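Long-range contacts in acyl-CoA hydrolase (Bacillus halodurans, PDB 1VPM), which binds coenzyme A and probably hydrolyses long-chain fatty acyl-CoA thioesters, as a member of the hotdog-fold acyl-CoA hydrolase family: residues E20-I25 and G90-T95; I53-A58 and L124-V129; K60-A65 and K136-V141; T68-S73 and E160-R165. One frame throughout, in Å; residues are numbered along the deposited sequence.

Contact 1 of 4, residues E20-I25 and G90-T95; sequences ERSRTI and GFVTHT
Thr-24 and Gly-90 form an antiparallel hydrogen-bonded pair that fixes the start of strand 24-29 against strand 85-95. Thr-24 N gives its hydrogen to Gly-90 O at 3.0 Å, and Gly-90 N returns a bond of the same length to Thr-24 O. The backbone pairing stops there, because residues 20-22 turn in a helix-like bend. Ser-22 continues it with its side chain: Val-92 N points almost straight at Ser-22 OG (3.0 Å, 171°), and the same hydroxyl is also bonded to Val-19 O. With chi1 at 75°, OG sits between the backbone N and the carbonyl carbon of its own residue, on the side turned to strand 85-95. Thr-24 OG1 bonds back to Ser-22 O at 2.8 Å and bridges the bend.

Arg-23, in the conformer given, is bent at chi3, and its guanidinium holds the Glu-20 carboxylate side-on through NE to OE1 (3.0 Å) and NH2 to OE2 (2.7 Å). Its NH1 has a second charged partner, Glu-89. Further out, Arg-23 CA makes a CH...O contact of 3.3 Å with Gly-90 O, while CD of Arg-23 reaches Phe-91 CD1 obliquely at 4.2 Å. Val-92 CG2 lies against Ser-22 CB at 3.8 Å, and His-61 of helix 43-62 covers both residues.

The outermost strand of the hotdog sheet within this chain is thus joined by two backbone bonds and one serine hydroxyl that takes over from a third carbonyl, while the arginine, flanked in this conformer by two acidic residues, probably has its charge balanced locally.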
# COMPACT_ATOMS: atom_id res chain seq x y z
N GLU A 20 -25.60 9.00 -18.06
CA GLU A 20 -25.81 8.60 -16.71
C GLU A 20 -25.46 7.17 -16.40
O GLU A 20 -25.16 6.88 -15.27
CB GLU A 20 -27.29 8.86 -16.35
CG GLU A 20 -27.64 8.78 -14.91
CD GLU A 20 -26.93 9.82 -14.01
OE1 GLU A 20 -26.49 10.88 -14.48
OE2 GLU A 20 -26.81 9.55 -12.82
N ARG A 21 -25.49 6.26 -17.39
CA ARG A 21 -25.11 4.85 -17.15
C ARG A 21 -23.65 4.76 -16.68
O ARG A 21 -23.31 3.89 -15.93
CB ARG A 21 -25.30 3.98 -18.43
CG ARG A 21 -24.69 2.51 -18.47
CD ARG A 21 -24.43 1.89 -19.96
NE ARG A 21 -24.25 0.42 -19.94
CZ ARG A 21 -25.24 -0.44 -19.80
NH1 ARG A 21 -26.49 -0.02 -19.66
NH2 ARG A 21 -25.00 -1.74 -19.77
N SER A 22 -22.80 5.63 -17.22
CA SER A 22 -21.35 5.56 -17.02
C SER A 22 -20.93 6.35 -15.76
O SER A 22 -19.83 6.14 -15.23
CB SER A 22 -20.65 6.16 -18.27
OG SER A 22 -20.71 7.62 -18.34
N ARG A 23 -21.79 7.26 -15.30
CA ARG A 23 -21.33 8.29 -14.36
C ARG A 23 -20.92 7.65 -13.04
O ARG A 23 -21.61 6.80 -12.51
CB ARG A 23 -22.38 9.38 -14.19
CG ARG A 23 -21.88 10.52 -13.28
CD ARG A 23 -22.80 11.73 -13.35
NE ARG A 23 -24.06 11.39 -12.71
CZ ARG A 23 -24.28 11.40 -11.40
NH1 ARG A 23 -23.33 11.75 -10.54
NH2 ARG A 23 -25.48 11.05 -10.94
N THR A 24 -19.75 8.04 -12.53
CA THR A 24 -19.17 7.43 -11.38
C THR A 24 -18.59 8.49 -10.47
O THR A 24 -18.03 9.47 -10.90
CB THR A 24 -18.06 6.43 -11.74
OG1 THR A 24 -18.55 5.54 -12.76
CG2 THR A 24 -17.51 5.64 -10.54
N ILE A 25 -18.80 8.27 -9.19
CA ILE A 25 -18.27 9.13 -8.13
C ILE A 25 -17.33 8.38 -7.20
O ILE A 25 -17.56 7.20 -6.80
CB ILE A 25 -19.40 9.79 -7.34
CG1 ILE A 25 -20.10 10.84 -8.23
CG2 ILE A 25 -18.85 10.41 -5.99
CD1 ILE A 25 -21.44 11.13 -7.78
N GLY A 90 -16.72 11.31 -12.83
CA GLY A 90 -16.38 11.02 -14.20
C GLY A 90 -17.62 10.61 -14.99
O GLY A 90 -18.55 10.00 -14.40
N PHE A 91 -17.63 10.94 -16.25
CA PHE A 91 -18.60 10.39 -17.20
C PHE A 91 -18.11 10.44 -18.62
O PHE A 91 -17.28 11.26 -18.99
CB PHE A 91 -19.96 11.07 -17.05
CG PHE A 91 -19.92 12.55 -17.04
CD1 PHE A 91 -19.80 13.25 -15.85
CD2 PHE A 91 -20.11 13.26 -18.21
CE1 PHE A 91 -19.83 14.63 -15.84
CE2 PHE A 91 -20.15 14.64 -18.20
CZ PHE A 91 -20.03 15.31 -17.00
N VAL A 92 -18.63 9.50 -19.41
CA VAL A 92 -18.33 9.43 -20.84
C VAL A 92 -19.07 10.58 -21.49
O VAL A 92 -20.28 10.73 -21.31
CB VAL A 92 -18.77 8.06 -21.44
CG1 VAL A 92 -18.61 8.06 -22.93
CG2 VAL A 92 -17.98 6.96 -20.86
N THR A 93 -18.35 11.35 -22.32
CA THR A 93 -18.90 12.52 -22.96
C THR A 93 -19.11 12.32 -24.44
O THR A 93 -19.95 13.00 -25.02
CB THR A 93 -17.95 13.72 -22.84
OG1 THR A 93 -16.64 13.35 -23.22
CG2 THR A 93 -17.91 14.18 -21.45
N HIS A 94 -18.42 11.35 -25.03
CA HIS A 94 -18.43 11.14 -26.51
C HIS A 94 -17.67 9.86 -26.81
O HIS A 94 -16.84 9.44 -26.05
CB HIS A 94 -17.75 12.31 -27.26
CG HIS A 94 -17.99 12.34 -28.75
ND1 HIS A 94 -17.02 11.98 -29.67
CD2 HIS A 94 -19.04 12.80 -29.47
CE1 HIS A 94 -17.49 12.17 -30.89
NE2 HIS A 94 -18.71 12.66 -30.81
N THR A 95 -17.95 9.25 -27.94
CA THR A 95 -17.30 7.99 -28.30
C THR A 95 -16.88 8.01 -29.76
O THR A 95 -17.46 8.70 -30.58
CB THR A 95 -18.23 6.77 -28.09
OG1 THR A 95 -19.33 6.77 -29.02
CG2 THR A 95 -18.70 6.66 -26.64

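Contact 2 of 4, residues I53-A58 and L124-V129; sequences IAALTA and LTMVAV. With COA (coenzyme A), chain D.
Ala-58 CB meets Met-126 CB at 3.6 Å, where helix 43-62 of the hotdog fold lies on the inner face of strand 116-129. Their short segments cross at -46° with axes 9.1 Å apart. Met-126, a selenomethionine here, contributes the largest share of the contact. Its CG stands anti to the carbonyl carbon, and further bends at chi2 (-56°) and chi3 (-66°) fold the chain back along the helix instead of letting it extend. CG therefore lies beside Ala-58 CB, SE comes within 4.2 Å of Ala-54 CB, and the terminal CE rests 3.8 Å from Ala-55 CA. Leu-124 approaches one turn earlier: both its methyl groups face Ala-54 CB, CD2 being the nearer at 3.9 Å.

Alternate residues of the strand turn to the other face, where coenzyme A lies. Thr-125 CG2, placed anti to the backbone N, touches the adenine at N3A (3.3 Å), and its CB and OG1 lie near C2A. Val-127 CG2 meets the ribose oxygen O4B of coenzyme A, also at 3.3 Å. A glycine in place of Thr-125 would probably leave the N3A and C2A side of the adenine without the methyl and CB packed over it, and the base freer to shift.

Within the helix, Thr-57 OG1 bonds back to Ile-53 O. No hydrogen bond joins the two segments: small alanines let the helix come close, and the folded Met-126 side chain packs between them and the strand. One strand thus separates chemistry by face, apolar toward the helix and in contact with the nucleotide on the other.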
# COMPACT_ATOMS: atom_id res chain seq x y z
N ILE A 53 -10.98 6.57 -11.72
CA ILE A 53 -12.41 6.85 -11.90
C ILE A 53 -12.72 6.79 -13.40
O ILE A 53 -13.79 6.36 -13.81
CB ILE A 53 -12.87 8.14 -11.22
CG1 ILE A 53 -14.40 8.18 -11.12
CG2 ILE A 53 -12.38 9.32 -11.82
CD1 ILE A 53 -14.93 9.21 -10.20
N ALA A 54 -11.79 7.18 -14.24
CA ALA A 54 -12.04 7.09 -15.67
C ALA A 54 -12.19 5.67 -16.17
O ALA A 54 -13.00 5.42 -17.06
CB ALA A 54 -10.97 7.83 -16.44
N ALA A 55 -11.36 4.78 -15.66
CA ALA A 55 -11.42 3.35 -15.98
C ALA A 55 -12.76 2.79 -15.55
O ALA A 55 -13.39 2.05 -16.31
CB ALA A 55 -10.32 2.61 -15.30
N LEU A 56 -13.20 3.10 -14.32
CA LEU A 56 -14.50 2.64 -13.86
C LEU A 56 -15.64 3.12 -14.74
O LEU A 56 -16.52 2.34 -15.13
CB LEU A 56 -14.73 3.04 -12.39
CG LEU A 56 -14.00 2.25 -11.30
CD1 LEU A 56 -13.99 3.05 -10.02
CD2 LEU A 56 -14.66 0.88 -11.09
N THR A 57 -15.60 4.40 -15.05
CA THR A 57 -16.58 5.02 -15.94
C THR A 57 -16.67 4.33 -17.32
O THR A 57 -17.75 4.00 -17.84
CB THR A 57 -16.26 6.50 -16.05
OG1 THR A 57 -16.30 7.08 -14.71
CG2 THR A 57 -17.23 7.22 -16.97
N ALA A 58 -15.50 4.11 -17.92
CA ALA A 58 -15.43 3.54 -19.25
C ALA A 58 -15.84 2.07 -19.22
O ALA A 58 -16.52 1.59 -20.11
CB ALA A 58 -13.99 3.70 -19.78
N LEU A 124 -9.84 12.25 -20.62
CA LEU A 124 -9.06 11.13 -20.99
C LEU A 124 -9.67 10.38 -22.17
O LEU A 124 -10.87 10.50 -22.47
CB LEU A 124 -8.97 10.17 -19.81
CG LEU A 124 -8.28 10.65 -18.54
CD1 LEU A 124 -9.27 11.41 -17.68
CD2 LEU A 124 -7.69 9.46 -17.72
N THR A 125 -8.84 9.61 -22.82
CA THR A 125 -9.31 8.74 -23.90
C THR A 125 -9.08 7.31 -23.43
O THR A 125 -7.91 6.85 -23.27
CB THR A 125 -8.60 9.01 -25.22
OG1 THR A 125 -8.87 10.35 -25.68
CG2 THR A 125 -9.12 8.04 -26.29
N MSE A 126 -10.19 6.57 -23.30
CA MSE A 126 -10.17 5.19 -22.87
C MSE A 126 -10.55 4.31 -24.05
O MSE A 126 -11.41 4.70 -24.81
CB MSE A 126 -11.19 4.98 -21.74
CG MSE A 126 -11.10 5.93 -20.56
SE MSE A 126 -9.25 5.91 -19.73
CE MSE A 126 -9.36 4.12 -19.11
N VAL A 127 -9.94 3.14 -24.15
CA VAL A 127 -10.21 2.21 -25.25
C VAL A 127 -10.68 0.92 -24.68
O VAL A 127 -10.03 0.38 -23.82
CB VAL A 127 -8.96 2.02 -26.16
CG1 VAL A 127 -9.23 1.00 -27.23
CG2 VAL A 127 -8.61 3.35 -26.81
N ALA A 128 -11.84 0.44 -25.12
CA ALA A 128 -12.35 -0.87 -24.70
C ALA A 128 -11.57 -1.95 -25.41
O ALA A 128 -11.29 -1.80 -26.61
CB ALA A 128 -13.83 -0.99 -25.07
N VAL A 129 -11.22 -3.01 -24.69
CA VAL A 129 -10.49 -4.13 -25.25
C VAL A 129 -11.18 -5.47 -24.97
O VAL A 129 -11.78 -5.64 -23.91
CB VAL A 129 -9.03 -4.17 -24.79
CG1 VAL A 129 -8.32 -2.89 -25.18
CG2 VAL A 129 -8.86 -4.47 -23.30
N1A COA D . -5.07 9.55 -27.71
C2A COA D . -6.40 9.51 -28.00
N3A COA D . -6.92 8.43 -28.75
C4A COA D . -6.08 7.44 -29.18
C5A COA D . -4.71 7.49 -28.90
C6A COA D . -4.19 8.56 -28.16
N6A COA D . -2.85 8.67 -28.02
N7A COA D . -4.13 6.39 -29.47
C8A COA D . -5.10 5.66 -30.09
N9A COA D . -6.30 6.30 -29.92
C1B COA D . -7.61 5.77 -30.25
C2B COA D . -7.75 5.67 -31.76
O2B COA D . -8.05 6.92 -32.32
C3B COA D . -8.89 4.66 -31.87
O3B COA D . -10.09 5.41 -31.85
P3B COA D . -11.45 4.94 -32.53
O7A COA D . -11.51 5.51 -33.89
O8A COA D . -12.65 5.41 -31.81
O9A COA D . -11.48 3.44 -32.46
C4B COA D . -8.67 3.76 -30.64
O4B COA D . -7.69 4.43 -29.84
C5B COA D . -8.12 2.37 -30.97
O5B COA D . -6.90 2.54 -31.69
P1A COA D . -6.54 1.74 -33.07
O1A COA D . -5.78 2.68 -33.99
O2A COA D . -7.77 1.12 -33.70
O3A COA D . -5.62 0.49 -32.63
P2A COA D . -4.20 0.52 -31.85
O4A COA D . -3.32 1.62 -32.43
O5A COA D . -3.65 -0.89 -31.92
O6A COA D . -4.55 0.83 -30.29
CBP COA D . -3.94 1.89 -28.24
CCP COA D . -4.32 2.10 -29.70
CDP COA D . -4.15 3.20 -27.46
CEP COA D . -4.89 0.81 -27.68
CAP COA D . -2.45 1.43 -28.16
OAP COA D . -1.51 2.32 -28.74
C9P COA D . -2.08 1.13 -26.72
O9P COA D . -2.47 -0.13 -26.22
N8P COA D . -1.44 2.03 -25.95
C7P COA D . -1.15 1.63 -24.59
C6P COA D . -2.38 1.76 -23.68
C5P COA D . -2.03 1.42 -22.25
O5P COA D . -1.68 0.26 -21.98
N4P COA D . -2.11 2.40 -21.34
C3P COA D . -1.86 2.15 -19.95
C2P COA D . -0.49 2.53 -19.40
S1P COA D . 1.05 2.16 -20.34

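Contact 3 of 4, residues K60-A65 and K136-V141; sequences KHANSA and KPVPQV
His-61, in the last turn of helix 43-62, sends NE2 to Pro-139 O at 2.8 Å with an angle of 160°. The oxygen lies close to the imidazole plane, whereas the nitrogen stands well above the plane of the carbonyl. Because CG is anti to the backbone N (chi1 -177°), the ring swings out to residues 139-141; its CE1 approaches Gln-140 O at 3.3 Å. A leucine in place of His-61 would probably leave Pro-139 O without this donor and residues 139-141 less firmly held against the helix end. The CG of Pro-139 packs on His-61 O at 3.5 Å. Next, Ala-62 CB touches Val-138 CG1 at 4.0 Å, and a water bonded to Ala-62 O and Pro-137 O spans the two backbones.

This is where the long central helix of the hotdog fold ends and the chain leading to strand 140-142 runs past it in nearly the opposite direction. Asn-63 leaves the helix with positive phi, and its ND2 bonds to Leu-111 O of the second subunit. In the conformer given, Ser-64 OG turns back to Ala-62 O (2.9 Å) and accepts a bond from Lys-136 NZ at 2.9 Å. The extended lysine chain also lies alongside this hydroxyl, and a second water links NZ to Asn-63 O.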
# COMPACT_ATOMS: atom_id res chain seq x y z
N LYS A 60 -18.02 0.76 -17.18
CA LYS A 60 -19.48 0.80 -17.05
C LYS A 60 -20.17 1.09 -18.36
O LYS A 60 -21.26 0.54 -18.63
CB LYS A 60 -19.94 1.84 -16.01
CG LYS A 60 -19.78 1.35 -14.64
CD LYS A 60 -19.75 2.44 -13.57
CE LYS A 60 -21.04 3.07 -13.22
NZ LYS A 60 -20.86 3.72 -11.87
N HIS A 61 -19.58 1.97 -19.17
CA HIS A 61 -20.19 2.31 -20.46
C HIS A 61 -20.09 1.17 -21.45
O HIS A 61 -21.06 0.88 -22.15
CB HIS A 61 -19.58 3.56 -21.06
CG HIS A 61 -20.22 3.98 -22.32
ND1 HIS A 61 -21.46 4.58 -22.35
CD2 HIS A 61 -19.80 3.87 -23.60
CE1 HIS A 61 -21.78 4.80 -23.62
NE2 HIS A 61 -20.79 4.40 -24.40
N ALA A 62 -18.94 0.51 -21.49
CA ALA A 62 -18.61 -0.50 -22.51
C ALA A 62 -18.77 -1.93 -22.09
O ALA A 62 -18.65 -2.83 -22.91
CB ALA A 62 -17.21 -0.28 -22.95
N ASN A 63 -18.99 -2.14 -20.79
CA ASN A 63 -19.02 -3.48 -20.21
C ASN A 63 -17.83 -4.35 -20.68
O ASN A 63 -17.99 -5.47 -21.15
CB ASN A 63 -20.38 -4.13 -20.47
CG ASN A 63 -21.53 -3.39 -19.81
OD1 ASN A 63 -22.25 -2.63 -20.46
ND2 ASN A 63 -21.69 -3.57 -18.50
N SER A 64 -16.63 -3.81 -20.51
CA SER A 64 -15.40 -4.37 -21.06
C SER A 64 -14.24 -3.98 -20.21
O SER A 64 -14.27 -2.96 -19.56
CB SER A 64 -15.10 -3.84 -22.48
OG SER A 64 -16.15 -4.13 -23.39
N ALA A 65 -13.16 -4.76 -20.29
CA ALA A 65 -11.87 -4.22 -19.88
C ALA A 65 -11.55 -2.97 -20.72
O ALA A 65 -12.01 -2.84 -21.86
CB ALA A 65 -10.77 -5.25 -20.08
N LYS A 136 -12.09 -2.96 -29.13
CA LYS A 136 -13.40 -3.55 -29.26
C LYS A 136 -14.42 -2.40 -29.42
O LYS A 136 -14.31 -1.38 -28.74
CB LYS A 136 -13.65 -4.36 -27.95
CG LYS A 136 -15.04 -4.72 -27.58
CD LYS A 136 -15.02 -5.42 -26.24
CE LYS A 136 -16.35 -6.06 -25.92
NZ LYS A 136 -16.24 -6.78 -24.62
N PRO A 137 -15.43 -2.56 -30.29
CA PRO A 137 -16.45 -1.54 -30.48
C PRO A 137 -17.19 -1.17 -29.22
O PRO A 137 -17.47 -2.04 -28.37
CB PRO A 137 -17.42 -2.19 -31.49
CG PRO A 137 -16.64 -3.21 -32.16
CD PRO A 137 -15.65 -3.71 -31.17
N VAL A 138 -17.48 0.12 -29.07
CA VAL A 138 -18.21 0.65 -27.92
C VAL A 138 -19.53 1.26 -28.36
O VAL A 138 -19.65 1.78 -29.49
CB VAL A 138 -17.39 1.68 -27.10
CG1 VAL A 138 -16.12 1.01 -26.63
CG2 VAL A 138 -17.14 2.92 -27.91
N PRO A 139 -20.54 1.20 -27.47
CA PRO A 139 -21.79 1.87 -27.80
C PRO A 139 -21.62 3.41 -27.78
O PRO A 139 -20.69 3.97 -27.19
CB PRO A 139 -22.73 1.39 -26.70
CG PRO A 139 -21.88 0.91 -25.59
CD PRO A 139 -20.54 0.61 -26.12
N GLN A 140 -22.52 4.09 -28.44
CA GLN A 140 -22.56 5.55 -28.32
C GLN A 140 -23.13 6.00 -26.99
O GLN A 140 -23.74 5.24 -26.28
CB GLN A 140 -23.37 6.14 -29.44
CG GLN A 140 -22.74 5.96 -30.77
CD GLN A 140 -23.52 6.67 -31.87
OE1 GLN A 140 -24.61 7.22 -31.64
NE2 GLN A 140 -22.98 6.63 -33.08
N VAL A 141 -22.91 7.26 -26.67
CA VAL A 141 -23.45 7.90 -25.49
C VAL A 141 -24.53 8.93 -25.92
O VAL A 141 -24.47 9.50 -27.03
CB VAL A 141 -22.31 8.54 -24.66
CG1 VAL A 141 -21.79 9.83 -25.31
CG2 VAL A 141 -22.74 8.75 -23.26
O HOH W 1 -19.05 -2.56 -25.71
O HOH W 2 -18.98 -5.79 -23.77

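Contact 4 of 4, residues T68-S73 and E160-R165; sequences TASIDS and ENRKKR. With COA (coenzyme A), chain D.
Asp-72 and two arginines, Arg-162 and Arg-165, form a salt-bridge network between strand 65-75 of the hotdog sheet and the C-terminal helix 146-166. Arg-162 grips the carboxylate side-on: NE meets the syn lone pair of OD1 at 2.9 Å in a nearly straight bond (172°), and NH2 meets OD2 at 2.8 Å. The carboxylate and the Arg-162 guanidinium are nearly coplanar, 27° apart. Arg-165 comes end-on, its guanidinium 88° from the carboxylate, and directs NH1 (3.1 Å) and NH2 (3.3 Å) at the same OD1. That oxygen thus accepts three N-H groups, which probably stabilises the ionised aspartate.

Further partners hold both arginines: Arg-162 NH2 also pairs with Glu-101, and Arg-165 NH2 with Asp-75 of the third subunit, whose strand extends the sheet past Ser-70 and Ile-71. The extended chain of Arg-162 lays its CG over one face of the Arg-165 guanidinium, toward its rim. The network borders the coenzyme A pocket. Ala-69 and Ser-70, a classic beta bulge opposite Thr-125, line the coenzyme A; Thr-68 O accepts a hydrogen bond from N4P of the pantetheine arm, and Ser-70 OG lies 2.8 Å from N1A of the adenine.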
# COMPACT_ATOMS: atom_id res chain seq x y z
N THR A 68 -6.04 2.94 -20.88
CA THR A 68 -5.96 4.38 -21.06
C THR A 68 -5.08 4.69 -22.27
O THR A 68 -3.91 4.34 -22.30
CB THR A 68 -5.37 5.04 -19.85
OG1 THR A 68 -6.17 4.70 -18.70
CG2 THR A 68 -5.33 6.59 -20.04
N ALA A 69 -5.67 5.26 -23.31
CA ALA A 69 -4.88 5.65 -24.46
C ALA A 69 -4.09 6.94 -24.28
O ALA A 69 -2.95 7.08 -24.74
CB ALA A 69 -5.79 5.83 -25.67
N SER A 70 -4.74 7.88 -23.63
CA SER A 70 -4.19 9.21 -23.34
C SER A 70 -4.98 9.97 -22.27
O SER A 70 -6.11 9.63 -21.91
CB SER A 70 -4.05 10.04 -24.63
OG SER A 70 -5.32 10.39 -25.08
N ILE A 71 -4.32 10.97 -21.70
CA ILE A 71 -4.92 12.00 -20.89
C ILE A 71 -4.51 13.37 -21.48
O ILE A 71 -3.39 13.54 -21.95
CB ILE A 71 -4.54 11.80 -19.36
CG1 ILE A 71 -5.30 12.82 -18.52
CG2 ILE A 71 -3.05 11.93 -19.11
CD1 ILE A 71 -5.22 12.58 -17.01
N ASP A 72 -5.44 14.31 -21.55
CA ASP A 72 -5.11 15.65 -22.00
C ASP A 72 -4.37 16.35 -20.85
O ASP A 72 -4.26 15.81 -19.73
CB ASP A 72 -6.39 16.42 -22.37
CG ASP A 72 -7.07 15.86 -23.58
OD1 ASP A 72 -6.54 14.91 -24.24
OD2 ASP A 72 -8.14 16.45 -23.89
N SER A 73 -3.96 17.58 -21.10
CA SER A 73 -3.25 18.32 -20.06
C SER A 73 -4.11 18.46 -18.79
O SER A 73 -5.37 18.48 -18.83
CB SER A 73 -2.80 19.68 -20.60
OG SER A 73 -3.91 20.48 -20.90
N GLU A 160 -9.74 15.87 -32.77
CA GLU A 160 -8.87 16.36 -33.83
C GLU A 160 -7.56 16.89 -33.26
O GLU A 160 -6.49 16.63 -33.84
CB GLU A 160 -9.60 17.44 -34.67
CG GLU A 160 -8.86 17.87 -35.92
CD GLU A 160 -8.53 16.70 -36.86
OE1 GLU A 160 -9.28 15.69 -36.90
OE2 GLU A 160 -7.49 16.80 -37.55
N ASN A 161 -7.62 17.60 -32.14
CA ASN A 161 -6.41 18.06 -31.45
C ASN A 161 -5.51 16.93 -30.96
O ASN A 161 -4.30 17.06 -31.01
CB ASN A 161 -6.75 19.03 -30.31
CG ASN A 161 -7.30 20.35 -30.82
OD1 ASN A 161 -7.35 20.58 -32.03
ND2 ASN A 161 -7.73 21.21 -29.90
N ARG A 162 -6.09 15.83 -30.49
CA ARG A 162 -5.29 14.70 -30.05
C ARG A 162 -4.59 14.05 -31.24
O ARG A 162 -3.44 13.62 -31.12
CB ARG A 162 -6.15 13.67 -29.33
CG ARG A 162 -6.79 14.22 -28.06
CD ARG A 162 -7.67 13.24 -27.36
NE ARG A 162 -8.34 13.98 -26.30
CZ ARG A 162 -9.65 14.17 -26.21
NH1 ARG A 162 -10.51 13.59 -27.06
NH2 ARG A 162 -10.11 14.90 -25.23
N LYS A 163 -5.28 13.96 -32.38
CA LYS A 163 -4.64 13.47 -33.61
C LYS A 163 -3.45 14.35 -34.03
O LYS A 163 -2.36 13.84 -34.33
CB LYS A 163 -5.65 13.37 -34.76
CG LYS A 163 -6.61 12.19 -34.60
N LYS A 164 -3.66 15.66 -34.02
CA LYS A 164 -2.61 16.59 -34.40
C LYS A 164 -1.38 16.50 -33.49
O LYS A 164 -0.24 16.48 -33.97
CB LYS A 164 -3.13 18.03 -34.43
CG LYS A 164 -4.16 18.32 -35.53
N ARG A 165 -1.58 16.40 -32.19
CA ARG A 165 -0.45 16.51 -31.25
C ARG A 165 0.41 15.26 -31.27
O ARG A 165 1.60 15.31 -30.90
CB ARG A 165 -0.95 16.75 -29.84
CG ARG A 165 -1.38 15.48 -29.11
CD ARG A 165 -2.03 15.85 -27.83
NE ARG A 165 -2.49 14.67 -27.11
CZ ARG A 165 -3.51 14.70 -26.25
NH1 ARG A 165 -4.19 15.82 -26.05
NH2 ARG A 165 -3.87 13.61 -25.63
N1A COA D . -5.07 9.55 -27.71
C2A COA D . -6.40 9.51 -28.00
N3A COA D . -6.92 8.43 -28.75
C4A COA D . -6.08 7.44 -29.18
C5A COA D . -4.71 7.49 -28.90
C6A COA D . -4.19 8.56 -28.16
N6A COA D . -2.85 8.67 -28.02
N7A COA D . -4.13 6.39 -29.47
C8A COA D . -5.10 5.66 -30.09
N9A COA D . -6.30 6.30 -29.92
C1B COA D . -7.61 5.77 -30.25
C2B COA D . -7.75 5.67 -31.76
O2B COA D . -8.05 6.92 -32.32
C3B COA D . -8.89 4.66 -31.87
O3B COA D . -10.09 5.41 -31.85
P3B COA D . -11.45 4.94 -32.53
O7A COA D . -11.51 5.51 -33.89
O8A COA D . -12.65 5.41 -31.81
O9A COA D . -11.48 3.44 -32.46
C4B COA D . -8.67 3.76 -30.64
O4B COA D . -7.69 4.43 -29.84
C5B COA D . -8.12 2.37 -30.97
O5B COA D . -6.90 2.54 -31.69
P1A COA D . -6.54 1.74 -33.07
O1A COA D . -5.78 2.68 -33.99
O2A COA D . -7.77 1.12 -33.70
O3A COA D . -5.62 0.49 -32.63
P2A COA D . -4.20 0.52 -31.85
O4A COA D . -3.32 1.62 -32.43
O5A COA D . -3.65 -0.89 -31.92
O6A COA D . -4.55 0.83 -30.29
CBP COA D . -3.94 1.89 -28.24
CCP COA D . -4.32 2.10 -29.70
CDP COA D . -4.15 3.20 -27.46
CEP COA D . -4.89 0.81 -27.68
CAP COA D . -2.45 1.43 -28.16
OAP COA D . -1.51 2.32 -28.74
C9P COA D . -2.08 1.13 -26.72
O9P COA D . -2.47 -0.13 -26.22
N8P COA D . -1.44 2.03 -25.95
C7P COA D . -1.15 1.63 -24.59
C6P COA D . -2.38 1.76 -23.68
C5P COA D . -2.03 1.42 -22.25
O5P COA D . -1.68 0.26 -21.98
N4P COA D . -2.11 2.40 -21.34
C3P COA D . -1.86 2.15 -19.95
C2P COA D . -0.49 2.53 -19.40
S1P COA D . 1.05 2.16 -20.34

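From the N terminus, contact 1 (20-25 with 90-95) closes a loop that holds helix 43-62 and strand 65-75, and joins edge strand 24-29 to the sheet. Contact 2 starts within that loop and ends beyond it, placing the helix on strand 116-129; contact 3 bonds the same helix's end to the segment before strand 140-142. Contact 4 starts last and closes at the C terminus, bringing helix 146-166 to strand 65-75. All four cross one another and none nests. Thr-24 OG1 reaches Lys-60 NZ between contacts 1 and 3, Ala-128 O bonds Lys-136 N between 2 and 3, and Thr-125 pairs with the Ala-69 bulge between 2 and 4, which share coenzyme A.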